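Long-range contacts in zinc-type alcohol dehydrogenase-like protein YAHK (Escherichia coli, PDB 1UUF), which catalyses the NADPH-dependent reduction of a wide range of aldehydes to the corresponding alcohols, and binds two zinc ions per subunit, one of them catalytic: residues G58-D63 with P80-V85; V173-C178 with I332-E337; L177-T182 with G204-M209. One frame throughout, in Å; residues are numbered along the deposited sequence.

Contact 1. Residues G58-D63 with P80-V85. With ZN (zinc ion), chain C.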
loop_
_atom_site.group_PDB
_atom_site.type_symbol
_atom_site.label_atom_id
_atom_site.label_comp_id
_atom_site.label_asym_id
_atom_site.label_seq_id
_atom_site.Cartn_x
_atom_site.Cartn_y
_atom_site.Cartn_z
ATOM N N GLY A 58 5.736 -25.557 -17.210
ATOM C CA GLY A 58 4.585 -25.461 -16.334
ATOM C C GLY A 58 3.457 -24.708 -17.015
ATOM O O GLY A 58 3.698 -23.876 -17.891
ATOM N N VAL A 59 2.224 -25.009 -16.628
ATOM C CA VAL A 59 1.067 -24.343 -17.211
ATOM C C VAL A 59 0.577 -23.289 -16.223
ATOM O O VAL A 59 0.177 -23.605 -15.101
ATOM C CB VAL A 59 -0.051 -25.358 -17.516
ATOM C CG1 VAL A 59 -1.243 -24.651 -18.151
ATOM C CG2 VAL A 59 0.485 -26.445 -18.453
ATOM N N CYS A 60 0.625 -22.031 -16.653
ATOM C CA CYS A 60 0.234 -20.896 -15.819
ATOM C C CYS A 60 -1.101 -20.306 -16.260
ATOM O O CYS A 60 -1.472 -20.399 -17.430
ATOM C CB CYS A 60 1.317 -19.812 -15.890
ATOM S SG CYS A 60 0.964 -18.320 -14.929
ATOM N N HIS A 61 -1.826 -19.705 -15.325
ATOM C CA HIS A 61 -3.103 -19.097 -15.671
ATOM C C HIS A 61 -2.909 -17.993 -16.707
ATOM O O HIS A 61 -3.827 -17.672 -17.461
ATOM C CB HIS A 61 -3.799 -18.539 -14.428
ATOM C CG HIS A 61 -4.628 -19.550 -13.696
ATOM N ND1 HIS A 61 -4.080 -20.514 -12.877
ATOM C CD2 HIS A 61 -5.965 -19.770 -13.693
ATOM C CE1 HIS A 61 -5.044 -21.284 -12.401
ATOM N NE2 HIS A 61 -6.197 -20.854 -12.881
ATOM N N SER A 62 -1.715 -17.411 -16.754
ATOM C CA SER A 62 -1.461 -16.366 -17.735
ATOM C C SER A 62 -1.478 -16.939 -19.146
ATOM O O SER A 62 -1.786 -16.228 -20.106
ATOM C CB SER A 62 -0.122 -15.674 -17.465
ATOM O OG SER A 62 -0.210 -14.856 -16.308
ATOM N N ASP A 63 -1.150 -18.225 -19.276
ATOM C CA ASP A 63 -1.152 -18.872 -20.586
ATOM C C ASP A 63 -2.597 -18.953 -21.064
ATOM O O ASP A 63 -2.916 -18.612 -22.202
ATOM C CB ASP A 63 -0.594 -20.299 -20.515
ATOM C CG ASP A 63 0.836 -20.358 -20.014
ATOM O OD1 ASP A 63 1.562 -19.346 -20.116
ATOM O OD2 ASP A 63 1.239 -21.441 -19.537
ATOM N N PRO A 80 1.917 -20.044 -25.794
ATOM C CA PRO A 80 2.152 -19.713 -24.386
ATOM C C PRO A 80 3.261 -20.538 -23.744
ATOM O O PRO A 80 4.012 -21.241 -24.423
ATOM C CB PRO A 80 0.798 -19.993 -23.728
ATOM C CG PRO A 80 -0.187 -19.992 -24.882
ATOM C CD PRO A 80 0.588 -20.656 -25.965
ATOM N N GLY A 81 3.337 -20.442 -22.422
ATOM C CA GLY A 81 4.333 -21.180 -21.671
ATOM C C GLY A 81 5.520 -20.351 -21.232
ATOM O O GLY A 81 6.283 -19.869 -22.063
ATOM N N HIS A 82 5.676 -20.166 -19.927
ATOM C CA HIS A 82 6.823 -19.422 -19.430
ATOM C C HIS A 82 7.331 -19.879 -18.065
ATOM O O HIS A 82 7.769 -19.080 -17.245
ATOM C CB HIS A 82 6.564 -17.905 -19.460
ATOM C CG HIS A 82 5.365 -17.451 -18.686
ATOM N ND1 HIS A 82 4.736 -16.251 -18.951
ATOM C CD2 HIS A 82 4.707 -17.998 -17.637
ATOM C CE1 HIS A 82 3.742 -16.081 -18.098
ATOM N NE2 HIS A 82 3.704 -17.126 -17.292
ATOM N N GLU A 83 7.253 -21.189 -17.847
ATOM C CA GLU A 83 7.747 -21.848 -16.641
ATOM C C GLU A 83 8.538 -22.983 -17.284
ATOM O O GLU A 83 8.183 -24.158 -17.196
ATOM C CB GLU A 83 6.592 -22.381 -15.785
ATOM C CG GLU A 83 5.689 -21.278 -15.235
ATOM C CD GLU A 83 4.750 -21.761 -14.142
ATOM O OE1 GLU A 83 4.299 -22.923 -14.211
ATOM O OE2 GLU A 83 4.451 -20.969 -13.220
ATOM N N ILE A 84 9.616 -22.579 -17.949
ATOM C CA ILE A 84 10.487 -23.456 -18.728
ATOM C C ILE A 84 11.771 -23.975 -18.087
ATOM O O ILE A 84 12.530 -23.214 -17.493
ATOM C CB ILE A 84 10.902 -22.718 -20.030
ATOM C CG1 ILE A 84 9.653 -22.296 -20.807
ATOM C CG2 ILE A 84 11.796 -23.602 -20.895
ATOM C CD1 ILE A 84 9.922 -21.225 -21.857
ATOM N N VAL A 85 12.014 -25.276 -18.236
ATOM C CA VAL A 85 13.247 -25.887 -17.752
ATOM C C VAL A 85 13.738 -26.833 -18.839
ATOM O O VAL A 85 12.940 -27.456 -19.539
ATOM C CB VAL A 85 13.061 -26.671 -16.431
ATOM C CG1 VAL A 85 12.649 -25.719 -15.327
ATOM C CG2 VAL A 85 12.043 -27.787 -16.610
HETATM ZN ZN ZN C . 2.931 -17.038 -15.259
HETATM O O HOH W 1 3.714 -21.199 -18.259
HETATM O O HOH W 2 2.147 -14.891 -15.092
#

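Contact 2. Residues V173-C178 with I332-E337. With ZN (zinc ion), chain C.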
loop_
_atom_site.group_PDB
_atom_site.type_symbol
_atom_site.label_atom_id
_atom_site.label_comp_id
_atom_site.label_asym_id
_atom_site.label_seq_id
_atom_site.Cartn_x
_atom_site.Cartn_y
_atom_site.Cartn_z
ATOM N N VAL A 173 10.522 -28.552 -10.816
ATOM C CA VAL A 173 11.182 -27.257 -10.676
ATOM C C VAL A 173 10.554 -26.224 -11.621
ATOM O O VAL A 173 10.539 -25.026 -11.337
ATOM C CB VAL A 173 12.693 -27.379 -11.004
ATOM C CG1 VAL A 173 13.331 -26.002 -11.103
ATOM C CG2 VAL A 173 13.384 -28.208 -9.932
ATOM N N ALA A 174 10.019 -26.707 -12.739
ATOM C CA ALA A 174 9.428 -25.839 -13.750
ATOM C C ALA A 174 8.536 -24.703 -13.234
ATOM O O ALA A 174 8.775 -23.540 -13.550
ATOM C CB ALA A 174 8.671 -26.686 -14.777
ATOM N N PRO A 175 7.509 -25.017 -12.421
ATOM C CA PRO A 175 6.621 -23.967 -11.904
ATOM C C PRO A 175 7.308 -22.875 -11.078
ATOM O O PRO A 175 6.754 -21.795 -10.878
ATOM C CB PRO A 175 5.595 -24.754 -11.084
ATOM C CG PRO A 175 5.573 -26.099 -11.762
ATOM C CD PRO A 175 7.048 -26.346 -11.983
ATOM N N LEU A 176 8.513 -23.147 -10.592
ATOM C CA LEU A 176 9.224 -22.153 -9.805
ATOM C C LEU A 176 9.537 -20.922 -10.653
ATOM O O LEU A 176 9.603 -19.809 -10.137
ATOM C CB LEU A 176 10.528 -22.739 -9.255
ATOM C CG LEU A 176 10.406 -23.903 -8.265
ATOM C CD1 LEU A 176 11.793 -24.294 -7.764
ATOM C CD2 LEU A 176 9.528 -23.498 -7.100
ATOM N N LEU A 177 9.708 -21.125 -11.956
ATOM C CA LEU A 177 10.045 -20.031 -12.866
ATOM C C LEU A 177 9.021 -18.900 -12.975
ATOM O O LEU A 177 9.331 -17.826 -13.497
ATOM C CB LEU A 177 10.387 -20.595 -14.246
ATOM C CG LEU A 177 11.806 -21.185 -14.367
ATOM C CD1 LEU A 177 12.841 -20.088 -14.122
ATOM C CD2 LEU A 177 12.002 -22.322 -13.374
ATOM N N CYS A 178 7.797 -19.139 -12.514
ATOM C CA CYS A 178 6.791 -18.078 -12.502
ATOM C C CYS A 178 6.017 -18.127 -11.194
ATOM O O CYS A 178 6.113 -17.209 -10.383
ATOM C CB CYS A 178 5.806 -18.167 -13.666
ATOM S SG CYS A 178 4.620 -16.765 -13.579
ATOM N N ILE A 332 13.061 -27.730 -2.191
ATOM C CA ILE A 332 11.723 -27.239 -2.476
ATOM C C ILE A 332 11.391 -27.318 -3.958
ATOM O O ILE A 332 12.154 -26.848 -4.798
ATOM C CB ILE A 332 11.581 -25.773 -2.033
ATOM C CG1 ILE A 332 11.820 -25.671 -0.524
ATOM C CG2 ILE A 332 10.201 -25.242 -2.411
ATOM C CD1 ILE A 332 11.906 -24.252 -0.020
ATOM N N VAL A 333 10.252 -27.926 -4.267
ATOM C CA VAL A 333 9.776 -28.044 -5.639
ATOM C C VAL A 333 8.263 -27.896 -5.604
ATOM O O VAL A 333 7.657 -27.918 -4.530
ATOM C CB VAL A 333 10.112 -29.418 -6.271
ATOM C CG1 VAL A 333 11.609 -29.618 -6.312
ATOM C CG2 VAL A 333 9.441 -30.536 -5.490
ATOM N N ALA A 334 7.656 -27.744 -6.774
ATOM C CA ALA A 334 6.209 -27.610 -6.858
ATOM C C ALA A 334 5.580 -28.998 -6.870
ATOM O O ALA A 334 6.238 -29.973 -7.232
ATOM C CB ALA A 334 5.828 -26.867 -8.137
ATOM N N ASP A 335 4.321 -29.087 -6.450
ATOM C CA ASP A 335 3.597 -30.358 -6.479
ATOM C C ASP A 335 2.938 -30.312 -7.849
ATOM O O ASP A 335 2.130 -29.427 -8.121
ATOM C CB ASP A 335 2.542 -30.417 -5.376
ATOM C CG ASP A 335 3.147 -30.306 -3.991
ATOM O OD1 ASP A 335 4.268 -30.815 -3.791
ATOM O OD2 ASP A 335 2.498 -29.721 -3.101
ATOM N N ILE A 336 3.272 -31.270 -8.703
ATOM C CA ILE A 336 2.767 -31.239 -10.067
ATOM C C ILE A 336 2.038 -32.465 -10.579
ATOM O O ILE A 336 2.056 -33.532 -9.966
ATOM C CB ILE A 336 3.927 -30.983 -11.046
ATOM C CG1 ILE A 336 4.843 -32.215 -11.088
ATOM C CG2 ILE A 336 4.743 -29.779 -10.594
ATOM C CD1 ILE A 336 5.947 -32.141 -12.129
ATOM N N GLU A 337 1.394 -32.282 -11.728
ATOM C CA GLU A 337 0.708 -33.355 -12.423
ATOM C C GLU A 337 1.208 -33.232 -13.850
ATOM O O GLU A 337 0.920 -32.250 -14.537
ATOM C CB GLU A 337 -0.808 -33.193 -12.405
ATOM C CG GLU A 337 -1.503 -34.385 -13.056
ATOM C CD GLU A 337 -3.006 -34.333 -12.948
ATOM O OE1 GLU A 337 -3.509 -33.854 -11.910
ATOM O OE2 GLU A 337 -3.683 -34.793 -13.896
HETATM ZN ZN ZN C . 2.931 -17.038 -15.259
HETATM O O HOH W 2 2.147 -14.891 -15.092
#

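Contact 3. Residues L177-T182 with G204-M209. With ZN (zinc ion), chain C.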
loop_
_atom_site.group_PDB
_atom_site.type_symbol
_atom_site.label_atom_id
_atom_site.label_comp_id
_atom_site.label_asym_id
_atom_site.label_seq_id
_atom_site.Cartn_x
_atom_site.Cartn_y
_atom_site.Cartn_z
ATOM N N LEU A 177 9.708 -21.125 -11.956
ATOM C CA LEU A 177 10.045 -20.031 -12.866
ATOM C C LEU A 177 9.021 -18.900 -12.975
ATOM O O LEU A 177 9.331 -17.826 -13.497
ATOM C CB LEU A 177 10.387 -20.595 -14.246
ATOM C CG LEU A 177 11.806 -21.185 -14.367
ATOM C CD1 LEU A 177 12.841 -20.088 -14.122
ATOM C CD2 LEU A 177 12.002 -22.322 -13.374
ATOM N N CYS A 178 7.797 -19.139 -12.514
ATOM C CA CYS A 178 6.791 -18.078 -12.502
ATOM C C CYS A 178 6.017 -18.127 -11.194
ATOM O O CYS A 178 6.113 -17.209 -10.383
ATOM C CB CYS A 178 5.806 -18.167 -13.666
ATOM S SG CYS A 178 4.620 -16.765 -13.579
ATOM N N ALA A 179 5.257 -19.199 -10.982
ATOM C CA ALA A 179 4.486 -19.326 -9.753
ATOM C C ALA A 179 5.405 -19.157 -8.550
ATOM O O ALA A 179 5.062 -18.483 -7.578
ATOM C CB ALA A 179 3.797 -20.682 -9.698
ATOM N N GLY A 180 6.585 -19.765 -8.622
ATOM C CA GLY A 180 7.519 -19.661 -7.516
ATOM C C GLY A 180 8.016 -18.249 -7.262
ATOM O O GLY A 180 7.827 -17.699 -6.176
ATOM N N ILE A 181 8.644 -17.640 -8.260
ATOM C CA ILE A 181 9.175 -16.297 -8.065
ATOM C C ILE A 181 8.084 -15.266 -7.767
ATOM O O ILE A 181 8.311 -14.321 -7.014
ATOM C CB ILE A 181 10.029 -15.852 -9.281
ATOM C CG1 ILE A 181 10.649 -14.478 -9.015
ATOM C CG2 ILE A 181 9.182 -15.831 -10.537
ATOM C CD1 ILE A 181 11.577 -14.431 -7.808
ATOM N N THR A 182 6.896 -15.454 -8.337
ATOM C CA THR A 182 5.798 -14.518 -8.101
ATOM C C THR A 182 5.462 -14.416 -6.616
ATOM O O THR A 182 5.048 -13.357 -6.137
ATOM C CB THR A 182 4.546 -14.933 -8.900
ATOM O OG1 THR A 182 4.820 -14.764 -10.295
ATOM C CG2 THR A 182 3.339 -14.079 -8.522
ATOM N N GLY A 204 -4.105 -22.458 -4.563
ATOM C CA GLY A 204 -3.985 -22.918 -5.934
ATOM C C GLY A 204 -2.522 -23.003 -6.331
ATOM O O GLY A 204 -1.668 -23.219 -5.478
ATOM N N GLY A 205 -2.231 -22.832 -7.618
ATOM C CA GLY A 205 -0.853 -22.892 -8.084
ATOM C C GLY A 205 0.059 -21.922 -7.354
ATOM O O GLY A 205 1.126 -22.301 -6.868
ATOM N N LEU A 206 -0.363 -20.664 -7.278
ATOM C CA LEU A 206 0.413 -19.634 -6.597
ATOM C C LEU A 206 0.378 -19.849 -5.095
ATOM O O LEU A 206 1.403 -19.770 -4.421
ATOM C CB LEU A 206 -0.148 -18.246 -6.911
ATOM C CG LEU A 206 0.066 -17.689 -8.316
ATOM C CD1 LEU A 206 -0.650 -16.353 -8.446
ATOM C CD2 LEU A 206 1.557 -17.514 -8.575
ATOM N N GLY A 207 -0.815 -20.111 -4.576
ATOM C CA GLY A 207 -0.968 -20.317 -3.149
ATOM C C GLY A 207 -0.111 -21.431 -2.574
ATOM O O GLY A 207 0.512 -21.261 -1.522
ATOM N N HIS A 208 -0.068 -22.576 -3.248
ATOM C CA HIS A 208 0.718 -23.682 -2.723
ATOM C C HIS A 208 2.206 -23.336 -2.666
ATOM O O HIS A 208 2.911 -23.780 -1.759
ATOM C CB HIS A 208 0.419 -24.984 -3.508
ATOM C CG HIS A 208 1.449 -25.367 -4.529
ATOM N ND1 HIS A 208 1.625 -24.684 -5.712
ATOM C CD2 HIS A 208 2.301 -26.420 -4.574
ATOM C CE1 HIS A 208 2.537 -25.299 -6.444
ATOM N NE2 HIS A 208 2.963 -26.357 -5.777
ATOM N N MET A 209 2.681 -22.510 -3.596
ATOM C CA MET A 209 4.087 -22.107 -3.576
ATOM C C MET A 209 4.305 -21.074 -2.477
ATOM O O MET A 209 5.352 -21.055 -1.829
ATOM C CB MET A 209 4.521 -21.508 -4.917
ATOM C CG MET A 209 4.769 -22.528 -6.019
ATOM S SD MET A 209 5.792 -23.934 -5.498
ATOM C CE MET A 209 7.165 -23.133 -4.666
HETATM ZN ZN ZN C . 2.931 -17.038 -15.259
HETATM O O HOH W 2 2.147 -14.891 -15.092
#

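Contact 1. Residues G58-D63 with P80-V85
Glu83 lies against Gly58 at one end of this contact and Asp63 against Pro80 and Gly81 at the other; Glu83, Asp63 and Gly58 bury the most surface, with the zinc ligands Cys60 and His82 between the two ends. The side chain of Glu83 runs extended beyond CG along Gly58, its OE1 lying 3.3 Å from Gly58 CA, and the backbone seals the pair through Gly58 N to Glu83 O at 2.8 Å. The polar end of Glu83 finds its strongest partner beyond the segments, a salt bridge from OE1 to Arg359. Asp63 works differently: its CB rests on Pro80 CB at 3.5 Å, while its carboxylate is gripped from opposite faces by two amides, each well out of its plane, Gly81 N reaching OD1 at 3.1 Å and Cys60 N reaching OD2 at 3.0 Å. The second bond belongs to a capping box, with Cys60 at the N-cap accepting from Ser62 N. OD2 also receives a water that bridges to Gly58 O and His82 N, and OD1 sits over the centre of the His82 ring, 4.1 Å above its plane. Replacing Asp63 by an alanine would probably leave the amides of Gly81 and Cys60 without their acceptor and the His82 ring less firmly placed. Zinc is held by Cys60 SG and His82 NE2, with a water as a further ligand, and Cys178 SG completes the site. Strand 49-58 ends here and pairs antiparallel with strand 84-91, helix 61-68 starts from the cap, and helix 344-352 and strand 359-363 pack on Val59.

Contact 2. Residues V173-C178 with I332-E337
Pro175 and Ala334 meet through their CB atoms, 3.6 Å apart, and this apolar touch is the centre of the contact. The methyl of Ala334 lies against the proline ring rather than one corner of it, since Pro175 CG is 3.7 Å from the same Ala334 CB. Ile336 reaches that ring carbon too: its CG2 comes to 3.9 Å from Pro175 CG, the two side chains crossing at about a right angle. With chi1 of 69°, Ile336 sets CG1 between its backbone N and carbonyl carbon, which turns CG2 anti to the carbonyl carbon and onto the proline. Before Ala334 in the chain the contact continues. Val173 CG2 and Val333 CG1 make a wider approach, at 4.3 Å, and Leu176 CD1 lies 3.9 Å from the carbonyl oxygen of Ile332, a packing contact of a methyl with a polar atom.

A second shell fixes these groups. Ala334 is bonded through its backbone to Ala172, and Met209 and His208 of helix 205-216 touch its methyl; His208 also bonds to the amide of Asp335, whose carboxylate pairs with Lys212. Strand 359-363 adds Val361 against both Pro175 and Ile336, while Met323 and Cys327 of helix 317-330 flank Leu176. Within residues 173-178 the turn is closed by Leu176 N to Val173 O at 2.9 Å, and it delivers Cys178 SG to the catalytic zinc at 2.4 Å, where Cys60 and His82 are the other protein ligands. The arrangement belongs to the zinc-containing alcohol dehydrogenase fold: the start of the zinc-bearing helix 176-189 is packed against the return of the chain from the nucleotide-binding domain to the catalytic domain's sheet.

Contact 3. Residues L177-T182 with G204-M209
Leu206 faces Ala179 across two helices whose short segments approach to 8.5 Å and cross at -54°. From CB, its chain leaves with CG anti to the carbonyl carbon (chi1 -72°) and then branches; of the two methyls it is CD2 that reaches the other helix. That methyl lies 3.6 Å from Ala179 CA, with Ala179 O next at 3.8 Å. It also meets two side chains, coming to 4.0 Å from Ala179 CB and touching Thr182 CG2 at 3.9 Å. Thr182, crossing Leu206 at a slant, offers its methyl because its hydroxyl is turned back, OG1 donating to Cys178 O at 2.8 Å; that oxygen also accepts from Thr182 N, so two donors of one residue share it. One turn further along helix 205-216, Met209 closes the other flank, its CG 4.2 Å from Ala179 CB and its chain bent at chi2 and chi3. Ala179, with only a methyl, lies between Leu206 and Met209. The glycines Gly204 and Gly207 fit a GxGxxG pattern following strand 197-201, consistent with the dinucleotide-binding turn of a Rossmann fold, here packed against the helix that supplies Cys178 to the catalytic zinc.

From the N terminus, contact 1 closes first, a short loop that brings residues 58-63 back to 80-85 inside the GroES-like domain. Just before helix 176-189 and at its start, contacts 2 and 3 open from overlapping segments that share Leu177 and Cys178. Contact 3 is the inner of these two, closing after one strand of the parallel sheet; contact 2 spans it and the rest of the nucleotide-binding domain, ending where the chain returns to the catalytic domain's mixed sheet. Contact 1 lies wholly before both. The three converge on one zinc, and Glu83 OE2 bonds to Ala179 N, joining contact 1 to contact 3 across the domain junction.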